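Local coordinates for scavenger receptor with C-type lectin type I (Homo sapiens, PDB 2OX8), which is a scavenger receptor whose C-type lectin domain binds the leukocyte cell-surface glycan Lewis(x), at residues I52-W63 / D105-G113. Residues are numbered along the deposited sequence; the frame is centred on the assembly and turned at random.
Sequences IKKQMVGRESHW and DCAGLIYAG. With ZN (zinc ion), chain I; ZN (zinc ion), chain H.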
loop_
_atom_site.group_PDB
_atom_site.type_symbol
_atom_site.label_atom_id
_atom_site.label_comp_id
_atom_site.label_asym_id
_atom_site.label_seq_id
_atom_site.Cartn_x
_atom_site.Cartn_y
_atom_site.Cartn_z
ATOM N N ILE A 52 -0.323 10.307 5.066
ATOM C CA ILE A 52 -0.108 9.745 3.746
ATOM C C ILE A 52 -1.050 10.379 2.732
ATOM O O ILE A 52 -0.643 10.684 1.609
ATOM C CB ILE A 52 -0.280 8.218 3.787
ATOM C CG1 ILE A 52 0.972 7.596 4.404
ATOM C CG2 ILE A 52 -0.530 7.667 2.396
ATOM C CD1 ILE A 52 0.897 6.083 4.609
ATOM N N LYS A 53 -2.303 10.585 3.139
ATOM C CA LYS A 53 -3.317 11.206 2.282
ATOM C C LYS A 53 -2.966 12.669 1.952
ATOM O O LYS A 53 -3.068 13.085 0.804
ATOM C CB LYS A 53 -4.692 11.137 2.965
ATOM C CG LYS A 53 -5.799 11.901 2.251
ATOM C CD LYS A 53 -7.021 12.065 3.156
ATOM C CE LYS A 53 -7.930 13.226 2.703
ATOM N NZ LYS A 53 -8.983 13.611 3.713
ATOM N N LYS A 54 -2.555 13.443 2.956
ATOM C CA LYS A 54 -2.187 14.846 2.745
ATOM C C LYS A 54 -1.127 14.928 1.644
ATOM O O LYS A 54 -1.165 15.824 0.805
ATOM C CB LYS A 54 -1.605 15.460 4.022
ATOM C CG LYS A 54 -2.369 15.160 5.297
ATOM C CD LYS A 54 -3.505 16.136 5.536
ATOM C CE LYS A 54 -4.374 15.689 6.716
ATOM N NZ LYS A 54 -5.104 14.402 6.427
ATOM N N GLN A 55 -0.183 13.986 1.663
ATOM C CA GLN A 55 0.890 13.925 0.675
ATOM C C GLN A 55 0.428 13.645 -0.741
ATOM O O GLN A 55 1.101 14.034 -1.690
ATOM C CB GLN A 55 1.906 12.843 1.039
ATOM C CG GLN A 55 2.676 13.122 2.283
ATOM C CD GLN A 55 3.092 14.562 2.364
ATOM O OE1 GLN A 55 3.631 15.123 1.403
ATOM N NE2 GLN A 55 2.844 15.183 3.515
ATOM N N MET A 56 -0.696 12.951 -0.890
ATOM C CA MET A 56 -1.198 12.610 -2.214
ATOM C C MET A 56 -1.811 13.782 -2.972
ATOM O O MET A 56 -2.967 14.151 -2.745
ATOM C CB MET A 56 -2.214 11.477 -2.105
ATOM C CG MET A 56 -1.598 10.158 -1.708
ATOM S SD MET A 56 -2.844 8.930 -1.355
ATOM C CE MET A 56 -3.124 8.218 -2.992
ATOM N N VAL A 57 -1.029 14.366 -3.876
ATOM C CA VAL A 57 -1.495 15.493 -4.676
ATOM C C VAL A 57 -2.107 14.918 -5.944
ATOM O O VAL A 57 -3.241 15.254 -6.311
ATOM C CB VAL A 57 -0.340 16.434 -5.041
ATOM C CG1 VAL A 57 -0.893 17.721 -5.661
ATOM C CG2 VAL A 57 0.483 16.746 -3.801
ATOM N N GLY A 58 -1.359 14.042 -6.607
ATOM C CA GLY A 58 -1.877 13.411 -7.803
ATOM C C GLY A 58 -3.027 12.512 -7.383
ATOM O O GLY A 58 -3.050 12.023 -6.253
ATOM N N ARG A 59 -3.987 12.295 -8.278
ATOM C CA ARG A 59 -5.138 11.455 -7.974
ATOM C C ARG A 59 -4.933 9.984 -8.335
ATOM O O ARG A 59 -5.872 9.186 -8.323
ATOM C CB ARG A 59 -6.377 11.998 -8.678
ATOM C CG ARG A 59 -7.191 12.936 -7.815
ATOM C CD ARG A 59 -6.867 14.394 -8.067
ATOM N NE ARG A 59 -7.562 15.286 -7.131
ATOM C CZ ARG A 59 -8.854 15.209 -6.821
ATOM N NH1 ARG A 59 -9.631 14.280 -7.356
ATOM N NH2 ARG A 59 -9.376 16.072 -5.968
ATOM N N GLU A 60 -3.694 9.625 -8.640
ATOM C CA GLU A 60 -3.366 8.256 -8.994
ATOM C C GLU A 60 -3.509 7.327 -7.782
ATOM O O GLU A 60 -3.291 7.723 -6.637
ATOM C CB GLU A 60 -1.932 8.195 -9.549
ATOM C CG GLU A 60 -1.213 9.571 -9.665
ATOM C CD GLU A 60 -0.238 9.850 -8.513
ATOM O OE1 GLU A 60 -0.645 9.711 -7.348
ATOM O OE2 GLU A 60 0.937 10.208 -8.759
ATOM N N SER A 61 -3.899 6.088 -8.040
ATOM C CA SER A 61 -4.046 5.086 -6.988
ATOM C C SER A 61 -2.626 4.550 -6.702
ATOM O O SER A 61 -1.818 4.439 -7.626
ATOM C CB SER A 61 -4.949 3.961 -7.502
ATOM O OG SER A 61 -5.504 3.207 -6.449
ATOM N N HIS A 62 -2.321 4.230 -5.443
ATOM C CA HIS A 62 -0.992 3.717 -5.073
ATOM C C HIS A 62 -1.030 2.359 -4.376
ATOM O O HIS A 62 -1.888 2.131 -3.531
ATOM C CB HIS A 62 -0.291 4.705 -4.131
ATOM C CG HIS A 62 0.052 6.014 -4.768
ATOM N ND1 HIS A 62 1.336 6.335 -5.159
ATOM C CD2 HIS A 62 -0.723 7.069 -5.108
ATOM C CE1 HIS A 62 1.335 7.533 -5.715
ATOM N NE2 HIS A 62 0.097 8.001 -5.696
ATOM N N TRP A 63 -0.096 1.466 -4.709
ATOM C CA TRP A 63 -0.031 0.145 -4.059
ATOM C C TRP A 63 0.465 0.310 -2.624
ATOM O O TRP A 63 1.283 1.179 -2.345
ATOM C CB TRP A 63 0.991 -0.784 -4.716
ATOM C CG TRP A 63 0.714 -1.313 -6.058
ATOM C CD1 TRP A 63 1.468 -1.115 -7.166
ATOM C CD2 TRP A 63 -0.358 -2.181 -6.446
ATOM N NE1 TRP A 63 0.940 -1.801 -8.229
ATOM C CE2 TRP A 63 -0.183 -2.466 -7.817
ATOM C CE3 TRP A 63 -1.450 -2.753 -5.763
ATOM C CZ2 TRP A 63 -1.056 -3.293 -8.532
ATOM C CZ3 TRP A 63 -2.312 -3.574 -6.468
ATOM C CH2 TRP A 63 -2.109 -3.837 -7.849
ATOM N N ASP A 105 -5.474 -9.830 -5.277
ATOM C CA ASP A 105 -4.968 -10.150 -3.953
ATOM C C ASP A 105 -3.929 -9.129 -3.494
ATOM O O ASP A 105 -3.173 -9.374 -2.556
ATOM C CB ASP A 105 -4.379 -11.562 -3.997
ATOM C CG ASP A 105 -5.347 -12.581 -4.618
ATOM O OD1 ASP A 105 -6.336 -12.935 -3.962
ATOM O OD2 ASP A 105 -5.124 -13.015 -5.775
ATOM N N CYS A 106 -3.913 -7.974 -4.159
ATOM C CA CYS A 106 -2.974 -6.898 -3.848
ATOM C C CYS A 106 -3.715 -5.590 -3.584
ATOM O O CYS A 106 -4.422 -5.086 -4.455
ATOM C CB CYS A 106 -1.996 -6.708 -5.011
ATOM S SG CYS A 106 -0.962 -8.172 -5.352
ATOM N N ALA A 107 -3.544 -5.034 -2.386
ATOM C CA ALA A 107 -4.214 -3.790 -2.028
ATOM C C ALA A 107 -3.489 -2.504 -2.466
ATOM O O ALA A 107 -2.278 -2.476 -2.684
ATOM C CB ALA A 107 -4.468 -3.756 -0.521
ATOM N N GLY A 108 -4.272 -1.440 -2.593
ATOM C CA GLY A 108 -3.754 -0.153 -2.987
ATOM C C GLY A 108 -4.621 0.922 -2.359
ATOM O O GLY A 108 -5.805 0.705 -2.081
ATOM N N LEU A 109 -4.015 2.079 -2.128
ATOM C CA LEU A 109 -4.684 3.216 -1.524
ATOM C C LEU A 109 -5.244 4.034 -2.675
ATOM O O LEU A 109 -4.613 4.128 -3.728
ATOM C CB LEU A 109 -3.648 4.041 -0.759
ATOM C CG LEU A 109 -3.959 5.040 0.358
ATOM C CD1 LEU A 109 -2.694 5.842 0.633
ATOM C CD2 LEU A 109 -5.073 5.982 -0.036
ATOM N N ILE A 110 -6.427 4.609 -2.500
ATOM C CA ILE A 110 -7.003 5.439 -3.558
ATOM C C ILE A 110 -7.123 6.874 -3.077
ATOM O O ILE A 110 -7.079 7.136 -1.876
ATOM C CB ILE A 110 -8.410 4.960 -3.979
ATOM C CG1 ILE A 110 -9.379 5.087 -2.799
ATOM C CG2 ILE A 110 -8.327 3.542 -4.514
ATOM C CD1 ILE A 110 -10.745 4.488 -3.045
ATOM N N TYR A 111 -7.261 7.810 -4.009
ATOM C CA TYR A 111 -7.419 9.204 -3.608
ATOM C C TYR A 111 -8.666 9.167 -2.741
ATOM O O TYR A 111 -9.659 8.541 -3.115
ATOM C CB TYR A 111 -7.656 10.107 -4.816
ATOM C CG TYR A 111 -7.364 11.565 -4.529
ATOM C CD1 TYR A 111 -6.051 11.999 -4.321
ATOM C CD2 TYR A 111 -8.395 12.505 -4.441
ATOM C CE1 TYR A 111 -5.769 13.326 -4.035
ATOM C CE2 TYR A 111 -8.119 13.848 -4.150
ATOM C CZ TYR A 111 -6.805 14.248 -3.950
ATOM O OH TYR A 111 -6.512 15.569 -3.680
ATOM N N ALA A 112 -8.595 9.815 -1.585
ATOM C CA ALA A 112 -9.687 9.849 -0.606
ATOM C C ALA A 112 -9.180 9.100 0.618
ATOM O O ALA A 112 -9.707 9.254 1.724
ATOM C CB ALA A 112 -10.955 9.180 -1.143
ATOM N N GLY A 113 -8.167 8.265 0.399
ATOM C CA GLY A 113 -7.559 7.546 1.500
ATOM C C GLY A 113 -7.840 6.078 1.740
ATOM O O GLY A 113 -6.957 5.380 2.229
HETATM ZN ZN ZN I . 0.178 10.041 -5.850
HETATM ZN ZN ZN H . -7.034 -12.865 -2.352
HETATM O O HOH W 1 -2.242 9.696 -5.799
HETATM O O HOH W 2 1.619 11.687 -4.903
#
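Arg-59 lies across one face of the Tyr-111 ring, its CG 3.6 Å from the ring centroid and 13° off the normal, a CH-pi contact; a long, partly apolar arginine suits this outer edge. Tyr-111, its CG turned anti to the backbone N (chi1 -161°), also points a ring edge at Met-56 O, 3.2 Å from CE1. Deeper in, Leu-109 CD1 touches both Ile-52 CG2 and Met-56 SD, the sulfur 3.7 Å away, which adjoin it from neighbouring directions. Branched and flexible apolar chains thus join the end of helix 46-55 to the sheet of the C-type lectin fold.

Here strands 62-67 and 106-109 run antiparallel and pair His-62 with Leu-109. Leu-109 O accepts twice: from His-62 N at 2.9 Å in the carbonyl plane, and from Ser-61 OG at 3.0 Å above that plane. At the next, non-hydrogen-bonded pair, Gly-108 CA comes within 3.9 Å of Trp-63 CA, a close approach that suits glycine. The indole turns its edge to Cys-106 O and Ala-107 O, with CZ3 3.5 Å from Cys-106 CB; Cys-106 is joined to Cys-120 by a disulfide. Glu-60 OE1, His-62 NE2 and two waters bind one zinc; Asp-105, just before strand 106-109, shares another with Asp-68, Glu-72 and His-100. The pairing sets the His-62 backbone, consistent with a defined placing of its zinc-binding ring.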